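R.Ecl18kI (Enterobacter cloacae, PDB 2GB7) cuts double-stranded DNA as a type II restriction endonuclease, recognising 5'-CCNGG-3' and cleaving ahead of the first cytosine, with nucleotides flipped out of the duplex on binding. Local coordinates at residues 74-79 / 103-108; 179-184 / 205-210; 229-234 / 246-251. The protein carries 1 engineered substitution. All coordinates share one frame; numbering follows the deposited sequence.

Contact 1 of 3, residues 74-79 / 103-108; sequences RMLSYL and THIYDL. With nucleotides of chain A.
Leu79 and His104 make the tightest meeting here: the CD1 methyl of Leu79 presses on CB of His104 at 3.4 Å, while its other methyl, CD2, meets the imidazole obliquely, 3.7 Å from CD2 of His104. His104 NE2 is hydrogen-bonded to the carbonyl of Leu4, which helps fix the ring's rotation while its carbons serve as a packing surface. One turn further along, Leu108 carries its CG anti to its own backbone N (chi1 175°), which sends the branch toward helix 49-77, where the two methyls take different neighbours. Leu108 CD1 lies 3.8 Å from CB of Met75, and its CD2 comes within 3.7 Å of CG of Leu76. Leu76 also extends CD2 across Ile105, at about a right angle to that side chain, with 3.9 Å to its CG1. Everything that touches is apolar or the carbon part of a ring, and no hydrogen bond joins the two segments.

The packing gives way on the outer side of 74-79, where Arg74 points away from helix 102-134 and Tyr78 is exposed, lying against Leu4 and Glu16. On the other flank of that helix, Tyr106 uses its hydroxyl OH to donate to phosphate oxygen OP2 of DG6 of chain A at 3.0 Å, the oxygen lying in the plane of the ring at its edge. Around this pairing, helix 6-20 covers Met75 through Leu12 and Ile13, and the second subunit closes in where its own Ile105 packs on Ile105 and its Thr98 on Leu76.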
loop_
_atom_site.group_PDB
_atom_site.type_symbol
_atom_site.label_atom_id
_atom_site.label_comp_id
_atom_site.label_asym_id
_atom_site.label_seq_id
_atom_site.Cartn_x
_atom_site.Cartn_y
_atom_site.Cartn_z
ATOM N N ARG F 74 27.602 -1.544 5.436
ATOM C CA ARG F 74 28.059 -2.572 6.361
ATOM C C ARG F 74 27.464 -3.928 6.034
ATOM O O ARG F 74 28.184 -4.933 6.027
ATOM C CB ARG F 74 27.777 -2.194 7.807
ATOM C CG ARG F 74 28.520 -3.022 8.836
ATOM C CD ARG F 74 28.591 -2.318 10.183
ATOM N NE ARG F 74 29.228 -1.002 10.079
ATOM C CZ ARG F 74 28.590 0.171 10.027
ATOM N NH1 ARG F 74 27.249 0.259 10.094
ATOM N NH2 ARG F 74 29.312 1.280 9.921
ATOM N N MET F 75 26.169 -3.948 5.743
ATOM C CA MET F 75 25.515 -5.188 5.351
ATOM C C MET F 75 26.151 -5.752 4.102
ATOM O O MET F 75 26.462 -6.934 4.048
ATOM C CB MET F 75 24.001 -4.995 5.175
ATOM C CG MET F 75 23.307 -4.687 6.482
ATOM S SD MET F 75 23.678 -5.845 7.813
ATOM C CE MET F 75 23.057 -7.367 7.144
ATOM N N LEU F 76 26.371 -4.902 3.107
ATOM C CA LEU F 76 26.962 -5.359 1.854
ATOM C C LEU F 76 28.359 -5.932 2.054
ATOM O O LEU F 76 28.802 -6.798 1.300
ATOM C CB LEU F 76 27.016 -4.216 0.840
ATOM C CG LEU F 76 25.690 -3.799 0.201
ATOM C CD1 LEU F 76 25.859 -2.545 -0.673
ATOM C CD2 LEU F 76 25.093 -4.946 -0.610
ATOM N N SER F 77 29.067 -5.470 3.071
ATOM C CA SER F 77 30.460 -5.917 3.193
ATOM C C SER F 77 30.567 -7.379 3.707
ATOM O O SER F 77 31.596 -8.052 3.526
ATOM C CB SER F 77 31.261 -4.884 3.982
ATOM O OG SER F 77 31.064 -3.601 3.392
ATOM N N TYR F 78 29.466 -7.886 4.267
ATOM C CA TYR F 78 29.336 -9.302 4.644
ATOM C C TYR F 78 29.305 -10.284 3.467
ATOM O O TYR F 78 29.374 -11.503 3.668
ATOM C CB TYR F 78 28.060 -9.515 5.438
ATOM C CG TYR F 78 28.151 -9.220 6.908
ATOM C CD1 TYR F 78 27.725 -7.994 7.408
ATOM C CD2 TYR F 78 28.624 -10.180 7.811
ATOM C CE1 TYR F 78 27.770 -7.713 8.764
ATOM C CE2 TYR F 78 28.678 -9.911 9.177
ATOM C CZ TYR F 78 28.240 -8.666 9.643
ATOM O OH TYR F 78 28.278 -8.360 10.980
ATOM N N LEU F 79 29.159 -9.774 2.250
ATOM C CA LEU F 79 29.154 -10.651 1.089
ATOM C C LEU F 79 30.442 -10.557 0.260
ATOM O O LEU F 79 30.621 -11.307 -0.704
ATOM C CB LEU F 79 28.031 -10.293 0.123
ATOM C CG LEU F 79 26.612 -10.145 0.671
ATOM C CD1 LEU F 79 25.721 -9.585 -0.455
ATOM C CD2 LEU F 79 26.073 -11.454 1.226
ATOM N N THR F 103 20.315 -11.337 -5.752
ATOM C CA THR F 103 19.169 -11.527 -4.834
ATOM C C THR F 103 19.494 -10.911 -3.479
ATOM O O THR F 103 18.631 -10.293 -2.851
ATOM C CB THR F 103 18.808 -13.012 -4.674
ATOM O OG1 THR F 103 18.690 -13.602 -5.976
ATOM C CG2 THR F 103 17.530 -13.211 -3.910
ATOM N N HIS F 104 20.741 -11.077 -3.043
ATOM C CA HIS F 104 21.240 -10.504 -1.794
ATOM C C HIS F 104 21.077 -8.987 -1.748
ATOM O O HIS F 104 20.490 -8.448 -0.803
ATOM C CB HIS F 104 22.726 -10.842 -1.615
ATOM C CG HIS F 104 23.006 -12.306 -1.509
ATOM N ND1 HIS F 104 23.160 -13.111 -2.617
ATOM C CD2 HIS F 104 23.190 -13.104 -0.431
ATOM C CE1 HIS F 104 23.438 -14.344 -2.226
ATOM N NE2 HIS F 104 23.453 -14.369 -0.904
ATOM N N ILE F 105 21.613 -8.311 -2.763
ATOM C CA ILE F 105 21.607 -6.850 -2.841
ATOM C C ILE F 105 20.169 -6.370 -2.910
ATOM O O ILE F 105 19.764 -5.445 -2.183
ATOM C CB ILE F 105 22.403 -6.362 -4.073
ATOM C CG1 ILE F 105 23.876 -6.710 -3.891
ATOM C CG2 ILE F 105 22.280 -4.846 -4.253
ATOM C CD1 ILE F 105 24.740 -6.382 -5.111
ATOM N N TYR F 106 19.380 -7.025 -3.753
ATOM C CA TYR F 106 17.957 -6.699 -3.858
ATOM C C TYR F 106 17.244 -6.908 -2.521
ATOM O O TYR F 106 16.471 -6.048 -2.109
ATOM C CB TYR F 106 17.281 -7.500 -4.982
ATOM C CG TYR F 106 15.775 -7.282 -4.991
ATOM C CD1 TYR F 106 15.210 -6.146 -5.544
ATOM C CD2 TYR F 106 14.927 -8.235 -4.430
ATOM C CE1 TYR F 106 13.812 -5.942 -5.524
ATOM C CE2 TYR F 106 13.543 -8.047 -4.411
ATOM C CZ TYR F 106 12.996 -6.903 -4.963
ATOM O OH TYR F 106 11.626 -6.721 -4.957
ATOM N N ASP F 107 17.478 -8.033 -1.849
ATOM C CA ASP F 107 16.839 -8.306 -0.557
ATOM C C ASP F 107 17.163 -7.271 0.518
ATOM O O ASP F 107 16.296 -6.884 1.327
ATOM C CB ASP F 107 17.231 -9.682 -0.055
ATOM C CG ASP F 107 16.548 -10.790 -0.827
ATOM O OD1 ASP F 107 15.634 -10.490 -1.637
ATOM O OD2 ASP F 107 16.937 -11.956 -0.603
ATOM N N LEU F 108 18.419 -6.841 0.543
ATOM C CA LEU F 108 18.794 -5.738 1.437
ATOM C C LEU F 108 18.037 -4.454 1.126
ATOM O O LEU F 108 17.490 -3.822 2.032
ATOM C CB LEU F 108 20.297 -5.471 1.354
ATOM C CG LEU F 108 20.864 -4.279 2.131
ATOM C CD1 LEU F 108 20.613 -4.409 3.619
ATOM C CD2 LEU F 108 22.365 -4.144 1.884
ATOM P P DG A 6 8.668 -8.380 -3.845
ATOM O OP1 DG A 6 8.429 -7.118 -4.592
ATOM O OP2 DG A 6 10.033 -8.968 -3.824
ATOM O "O5'" DG A 6 8.225 -8.188 -2.333
ATOM C "C5'" DG A 6 7.101 -7.387 -1.989
ATOM C "C4'" DG A 6 6.954 -7.362 -0.489
ATOM O "O4'" DG A 6 5.915 -6.441 -0.083
ATOM C "C3'" DG A 6 6.588 -8.712 0.130
ATOM O "O3'" DG A 6 7.281 -8.823 1.372
ATOM C "C2'" DG A 6 5.100 -8.567 0.394
ATOM C "C1'" DG A 6 5.045 -7.112 0.803
ATOM N N9 DG A 6 3.752 -6.443 0.749
ATOM C C8 DG A 6 2.538 -6.946 0.343
ATOM N N7 DG A 6 1.569 -6.076 0.450
ATOM C C5 DG A 6 2.186 -4.937 0.952
ATOM C C6 DG A 6 1.650 -3.665 1.292
ATOM O O6 DG A 6 0.479 -3.280 1.228
ATOM N N1 DG A 6 2.639 -2.800 1.753
ATOM C C2 DG A 6 3.967 -3.114 1.878
ATOM N N2 DG A 6 4.770 -2.135 2.324
ATOM N N3 DG A 6 4.473 -4.297 1.584
ATOM C C4 DG A 6 3.533 -5.149 1.128
#

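Contact 2 of 3, residues 179-184 / 205-210; sequences ISAKTT and YLATLD. With nucleotides of chain B.
Ser180 and Ala207 sit on neighbouring parallel strands whose short axes pass 4.5 Å apart at 29°, held by three nearly straight backbone bonds: Ser180 N to Tyr205 O, Ala207 N to Ser180 O, and Lys182 N to Ala207 O. On one face of the sheet the CB atoms of Ala181 and Ala207 lie 4.2 Å apart beneath Leu128 of helix 102-134. The opposite face carries Leu206, whose CD1 reaches OG of Ser180 at 3.9 Å and the CG of Lys182. Ser180 OG itself binds the carbonyl of Leu158, and Lys182 NZ forms a salt bridge with Glu191. Strand 177-181, helix 191-199 and strand 204-207 make a beta-alpha-beta unit of the PD-(D/E)XK nuclease fold; Ser180-Ala181-Lys182 probably corresponds to its lysine-bearing signature. Beyond the strands, Thr208 OG1 donates to Lys182 O at 2.8 Å; it also accepts from Asp210 N, an ST turn. The loop following strand 177-181 grips DNA: Thr183 N binds OP1 of DC4 of chain B at 2.8 Å. Thr183 and Thr184 hold OG1 between backbone N and carbonyl carbon (chi1 53° and 49°), and both hydroxyls meet OP1 of DT5 of chain B at 2.8 Å.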
loop_
_atom_site.group_PDB
_atom_site.type_symbol
_atom_site.label_atom_id
_atom_site.label_comp_id
_atom_site.label_asym_id
_atom_site.label_seq_id
_atom_site.Cartn_x
_atom_site.Cartn_y
_atom_site.Cartn_z
ATOM N N ILE F 179 -8.360 11.360 14.825
ATOM C CA ILE F 179 -7.337 11.695 13.834
ATOM C C ILE F 179 -6.657 10.449 13.292
ATOM O O ILE F 179 -6.172 9.617 14.074
ATOM C CB ILE F 179 -6.265 12.629 14.435
ATOM C CG1 ILE F 179 -6.921 13.881 15.037
ATOM C CG2 ILE F 179 -5.198 12.982 13.370
ATOM C CD1 ILE F 179 -5.989 14.674 15.981
ATOM N N SER F 180 -6.638 10.344 11.966
ATOM C CA SER F 180 -5.855 9.316 11.227
ATOM C C SER F 180 -4.734 10.031 10.472
ATOM O O SER F 180 -4.792 11.261 10.294
ATOM C CB SER F 180 -6.751 8.599 10.203
ATOM O OG SER F 180 -5.986 7.619 9.477
ATOM N N ALA F 181 -3.688 9.288 10.103
ATOM C CA ALA F 181 -2.582 9.941 9.414
ATOM C C ALA F 181 -2.048 8.996 8.333
ATOM O O ALA F 181 -1.947 7.813 8.581
ATOM C CB ALA F 181 -1.509 10.232 10.393
ATOM N N LYS F 182 -1.746 9.554 7.162
ATOM C CA LYS F 182 -1.133 8.848 6.055
ATOM C C LYS F 182 -0.170 9.825 5.434
ATOM O O LYS F 182 -0.596 10.885 5.011
ATOM C CB LYS F 182 -2.202 8.449 5.018
ATOM C CG LYS F 182 -3.112 7.335 5.532
ATOM C CD LYS F 182 -4.068 6.875 4.445
ATOM C CE LYS F 182 -5.018 5.788 5.006
ATOM N NZ LYS F 182 -4.284 4.628 5.613
ATOM N N THR F 183 1.117 9.484 5.370
ATOM C CA THR F 183 2.098 10.426 4.845
ATOM C C THR F 183 1.784 10.794 3.398
ATOM O O THR F 183 1.866 11.967 3.023
ATOM C CB THR F 183 3.522 9.858 4.957
ATOM O OG1 THR F 183 3.566 8.565 4.338
ATOM C CG2 THR F 183 3.943 9.775 6.420
ATOM N N THR F 184 1.459 9.773 2.589
ATOM C CA THR F 184 0.946 9.952 1.220
ATOM C C THR F 184 -0.340 9.160 1.142
ATOM O O THR F 184 -0.547 8.242 1.954
ATOM C CB THR F 184 1.911 9.423 0.140
ATOM O OG1 THR F 184 2.337 8.095 0.471
ATOM C CG2 THR F 184 3.143 10.341 0.010
ATOM N N TYR F 205 -10.544 13.274 10.930
ATOM C CA TYR F 205 -9.534 14.148 10.322
ATOM C C TYR F 205 -8.451 13.229 9.809
ATOM O O TYR F 205 -7.995 12.352 10.541
ATOM C CB TYR F 205 -8.951 15.071 11.376
ATOM C CG TYR F 205 -9.995 16.090 11.826
ATOM C CD1 TYR F 205 -9.967 17.379 11.330
ATOM C CD2 TYR F 205 -11.022 15.708 12.686
ATOM C CE1 TYR F 205 -10.926 18.316 11.713
ATOM C CE2 TYR F 205 -12.004 16.595 13.035
ATOM C CZ TYR F 205 -11.938 17.909 12.556
ATOM O OH TYR F 205 -12.889 18.827 12.946
ATOM N N LEU F 206 -8.032 13.462 8.567
ATOM C CA LEU F 206 -7.009 12.643 7.890
ATOM C C LEU F 206 -5.814 13.517 7.621
ATOM O O LEU F 206 -5.812 14.330 6.680
ATOM C CB LEU F 206 -7.560 12.073 6.589
ATOM C CG LEU F 206 -6.537 11.333 5.710
ATOM C CD1 LEU F 206 -5.961 10.201 6.535
ATOM C CD2 LEU F 206 -7.168 10.808 4.381
ATOM N N ALA F 207 -4.824 13.386 8.489
ATOM C CA ALA F 207 -3.608 14.199 8.374
ATOM C C ALA F 207 -2.724 13.640 7.278
ATOM O O ALA F 207 -2.471 12.437 7.267
ATOM C CB ALA F 207 -2.850 14.147 9.667
ATOM N N THR F 208 -2.166 14.505 6.422
ATOM C CA THR F 208 -1.273 13.996 5.345
ATOM C C THR F 208 -0.243 15.013 4.949
ATOM O O THR F 208 -0.411 16.189 5.222
ATOM C CB THR F 208 -2.092 13.570 4.068
ATOM O OG1 THR F 208 -1.244 12.865 3.145
ATOM C CG2 THR F 208 -2.675 14.781 3.356
ATOM N N LEU F 209 0.851 14.544 4.339
ATOM C CA LEU F 209 1.840 15.427 3.748
ATOM C C LEU F 209 1.748 15.458 2.224
ATOM O O LEU F 209 2.506 16.172 1.565
ATOM C CB LEU F 209 3.244 14.982 4.187
ATOM C CG LEU F 209 3.440 15.150 5.691
ATOM C CD1 LEU F 209 4.790 14.696 6.157
ATOM C CD2 LEU F 209 3.180 16.601 6.153
ATOM N N ASP F 210 0.822 14.668 1.674
ATOM C CA ASP F 210 0.643 14.482 0.245
ATOM C C ASP F 210 0.270 15.792 -0.427
ATOM O O ASP F 210 -0.603 16.492 0.054
ATOM C CB ASP F 210 -0.495 13.476 0.016
ATOM C CG ASP F 210 -0.459 12.843 -1.367
ATOM O OD1 ASP F 210 -0.275 13.547 -2.375
ATOM O OD2 ASP F 210 -0.589 11.629 -1.443
ATOM P P DC B 4 1.323 5.690 6.214
ATOM O OP1 DC B 4 1.630 7.079 6.633
ATOM O OP2 DC B 4 -0.062 5.327 5.803
ATOM O "O5'" DC B 4 2.300 5.279 5.025
ATOM C "C5'" DC B 4 3.708 5.370 5.181
ATOM C "C4'" DC B 4 4.397 4.856 3.939
ATOM O "O4'" DC B 4 4.131 3.439 3.806
ATOM C "C3'" DC B 4 3.937 5.508 2.633
ATOM O "O3'" DC B 4 5.051 5.687 1.755
ATOM C "C2'" DC B 4 2.983 4.481 2.046
ATOM C "C1'" DC B 4 3.578 3.167 2.528
ATOM N N1 DC B 4 2.586 2.093 2.682
ATOM C C2 DC B 4 2.864 0.818 2.157
ATOM O O2 DC B 4 3.976 0.597 1.654
ATOM N N3 DC B 4 1.913 -0.140 2.218
ATOM C C4 DC B 4 0.728 0.127 2.781
ATOM N N4 DC B 4 -0.203 -0.835 2.762
ATOM C C5 DC B 4 0.441 1.393 3.371
ATOM C C6 DC B 4 1.390 2.338 3.299
ATOM P P DT B 5 5.783 7.110 1.687
ATOM O OP1 DT B 5 4.757 8.162 1.883
ATOM O OP2 DT B 5 6.617 7.121 0.460
ATOM O "O5'" DT B 5 6.743 7.118 2.960
ATOM C "C5'" DT B 5 7.897 6.276 3.031
ATOM C "C4'" DT B 5 9.036 6.898 2.256
ATOM O "O4'" DT B 5 9.274 8.258 2.697
ATOM C "C3'" DT B 5 10.387 6.178 2.340
ATOM O "O3'" DT B 5 10.953 6.117 1.027
ATOM C "C2'" DT B 5 11.228 7.117 3.195
ATOM C "C1'" DT B 5 10.673 8.460 2.763
ATOM N N1 DT B 5 10.931 9.623 3.637
ATOM C C2 DT B 5 11.326 10.792 3.024
ATOM O O2 DT B 5 11.497 10.886 1.819
ATOM N N3 DT B 5 11.521 11.847 3.876
ATOM C C4 DT B 5 11.373 11.847 5.250
ATOM O O4 DT B 5 11.571 12.879 5.886
ATOM C C5 DT B 5 10.977 10.580 5.828
ATOM C C7 DT B 5 10.810 10.477 7.310
ATOM C C6 DT B 5 10.777 9.546 5.001
#

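Contact 3 of 3, residues 229-234 / 246-251; sequences VTTVEN and LTFEDM
Val229 lays its CG1 methyl over one face of the Phe248 ring, 4.0 Å from the centroid and 28° off the ring normal, a CH-pi contact that helps set the tilt of the ring. With CG1 anti to the backbone N of Val229, the methyl reaches CD1 of Phe248 at 3.5 Å. The other half of the ring slides along the backbone of Thr230 and Thr231, with Thr230 N over the same face as the methyl, and CG2 of Thr231 stands 3.9 Å from CE2 of Phe248. Met251 crosses Val229 at roughly a right angle, its sulfur near both valine methyls. On the outer side, Val232 points CG2 at the carboxylate of Glu249, 3.2 Å from OE1; that oxygen has its polar partner in Ser50 OG on helix 49-77.

The backbone sets these side chains in place. Thr230 N donates to Leu246 O at 2.9 Å, and the carbonyl of Thr230 receives Phe248 N at 3.0 Å along a more bent path, 136° at the hydrogen. The hydroxyl of Thr230 is held twice, by the amide ND2 of Asn234, which meets it in the amide plane, and by the carbonyl of Thr208.

Each strand leads into a capped helix, the first after the single residue Thr231. Thr231 OG1 accepts from Asn234 N. Thr247 OG1 takes Asp250 N at 3.1 Å, while Asp250 OD2 accepts from Thr247 N, met from 44° out of the carboxylate plane; together these make a capping box. Strand 226-230, helix 232-238 and strand 245-247 form a beta-alpha-beta crossover, and this arrangement closes it at the edge of the nuclease sheet within this chain.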
loop_
_atom_site.group_PDB
_atom_site.type_symbol
_atom_site.label_atom_id
_atom_site.label_comp_id
_atom_site.label_asym_id
_atom_site.label_seq_id
_atom_site.Cartn_x
_atom_site.Cartn_y
_atom_site.Cartn_z
ATOM N N VAL F 229 -6.307 17.160 6.198
ATOM C CA VAL F 229 -5.585 18.162 6.993
ATOM C C VAL F 229 -4.147 18.088 6.505
ATOM O O VAL F 229 -3.549 17.013 6.483
ATOM C CB VAL F 229 -5.648 17.842 8.487
ATOM C CG1 VAL F 229 -4.826 18.825 9.294
ATOM C CG2 VAL F 229 -7.101 17.876 8.993
ATOM N N THR F 230 -3.571 19.208 6.096
ATOM C CA THR F 230 -2.156 19.171 5.668
ATOM C C THR F 230 -1.470 20.450 6.120
ATOM O O THR F 230 -2.043 21.229 6.863
ATOM C CB THR F 230 -2.027 18.940 4.131
ATOM O OG1 THR F 230 -0.695 18.557 3.782
ATOM C CG2 THR F 230 -2.469 20.169 3.307
ATOM N N THR F 231 -0.224 20.626 5.728
ATOM C CA THR F 231 0.501 21.796 6.160
ATOM C C THR F 231 -0.038 23.043 5.502
ATOM O O THR F 231 -0.775 22.990 4.508
ATOM C CB THR F 231 1.994 21.695 5.824
ATOM O OG1 THR F 231 2.147 21.518 4.405
ATOM C CG2 THR F 231 2.626 20.542 6.577
ATOM N N VAL F 232 0.337 24.195 6.085
ATOM C CA VAL F 232 -0.056 25.462 5.496
ATOM C C VAL F 232 0.540 25.533 4.095
ATOM O O VAL F 232 -0.153 25.883 3.139
ATOM C CB VAL F 232 0.412 26.700 6.329
ATOM C CG1 VAL F 232 0.127 28.012 5.563
ATOM C CG2 VAL F 232 -0.272 26.731 7.678
ATOM N N GLU F 233 1.802 25.195 3.985
ATOM C CA GLU F 233 2.479 25.303 2.707
ATOM C C GLU F 233 1.759 24.518 1.627
ATOM O O GLU F 233 1.508 25.027 0.550
ATOM C CB GLU F 233 3.925 24.838 2.820
ATOM C CG GLU F 233 4.730 25.103 1.556
ATOM N N ASN F 234 1.405 23.280 1.934
ATOM C CA ASN F 234 0.722 22.456 0.968
ATOM C C ASN F 234 -0.652 22.991 0.623
ATOM O O ASN F 234 -1.037 22.990 -0.544
ATOM C CB ASN F 234 0.601 21.041 1.509
ATOM C CG ASN F 234 0.297 20.029 0.429
ATOM O OD1 ASN F 234 0.659 20.206 -0.745
ATOM N ND2 ASN F 234 -0.383 18.944 0.817
ATOM N N LEU F 246 -8.116 21.391 5.036
ATOM C CA LEU F 246 -7.794 22.168 6.257
ATOM C C LEU F 246 -6.299 22.116 6.484
ATOM O O LEU F 246 -5.604 21.255 5.943
ATOM C CB LEU F 246 -8.478 21.558 7.486
ATOM C CG LEU F 246 -9.995 21.714 7.654
ATOM C CD1 LEU F 246 -10.421 21.106 9.007
ATOM C CD2 LEU F 246 -10.465 23.130 7.523
ATOM N N THR F 247 -5.804 23.045 7.291
ATOM C CA THR F 247 -4.413 23.013 7.729
ATOM C C THR F 247 -4.325 22.408 9.119
ATOM O O THR F 247 -5.314 22.371 9.829
ATOM C CB THR F 247 -3.833 24.425 7.818
ATOM O OG1 THR F 247 -4.591 25.174 8.785
ATOM C CG2 THR F 247 -3.886 25.074 6.458
ATOM N N PHE F 248 -3.131 21.963 9.533
ATOM C CA PHE F 248 -2.948 21.538 10.922
ATOM C C PHE F 248 -3.344 22.630 11.906
ATOM O O PHE F 248 -3.818 22.339 12.986
ATOM C CB PHE F 248 -1.520 21.104 11.167
ATOM C CG PHE F 248 -1.190 19.833 10.457
ATOM C CD1 PHE F 248 -1.727 18.642 10.900
ATOM C CD2 PHE F 248 -0.406 19.836 9.316
ATOM C CE1 PHE F 248 -1.408 17.426 10.207
ATOM C CE2 PHE F 248 -0.117 18.662 8.631
ATOM C CZ PHE F 248 -0.628 17.471 9.075
ATOM N N GLU F 249 -3.152 23.876 11.506
ATOM C CA GLU F 249 -3.570 24.988 12.357
ATOM C C GLU F 249 -5.077 24.990 12.654
ATOM O O GLU F 249 -5.498 25.216 13.797
ATOM C CB GLU F 249 -3.117 26.283 11.698
ATOM C CG GLU F 249 -1.633 26.591 11.902
ATOM C CD GLU F 249 -0.649 25.720 11.099
ATOM O OE1 GLU F 249 -1.059 24.937 10.209
ATOM O OE2 GLU F 249 0.575 25.877 11.350
ATOM N N ASP F 250 -5.871 24.744 11.610
ATOM C CA ASP F 250 -7.319 24.655 11.687
ATOM C C ASP F 250 -7.685 23.514 12.629
ATOM O O ASP F 250 -8.509 23.684 13.558
ATOM C CB ASP F 250 -7.912 24.372 10.305
ATOM C CG ASP F 250 -7.709 25.486 9.307
ATOM O OD1 ASP F 250 -7.616 26.682 9.708
ATOM O OD2 ASP F 250 -7.727 25.176 8.081
ATOM N N MET F 251 -7.069 22.357 12.395
ATOM C CA MET F 251 -7.321 21.166 13.193
ATOM C C MET F 251 -7.032 21.393 14.663
ATOM O O MET F 251 -7.829 21.011 15.516
ATOM C CB MET F 251 -6.518 19.961 12.689
ATOM C CG MET F 251 -6.964 18.687 13.395
ATOM S SD MET F 251 -6.011 17.272 12.791
ATOM C CE MET F 251 -4.487 17.533 13.656
#

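Along the chain the three contacts follow in series. Contact 1 joins helices 49-77 and 102-134 far from the others, its centre about 33 Å from that of contact 2 and 41 Å from that of contact 3, on the other side of the chain's centre from contact 3. Contacts 2 and 3 have centres only about 10 Å apart and touch: strands 204-207 and 226-230 are neighbours in one sheet, with Phe248 against Ala207 and Val229 against Tyr205. The two long helices span the gap, since helix 102-134 also packs on the sheet at contact 2 and helix 49-77 on contact 3. Thus the subunit-pairing end and the sheet that probably carries the cleavage site share a helical frame, and both ends touch DNA.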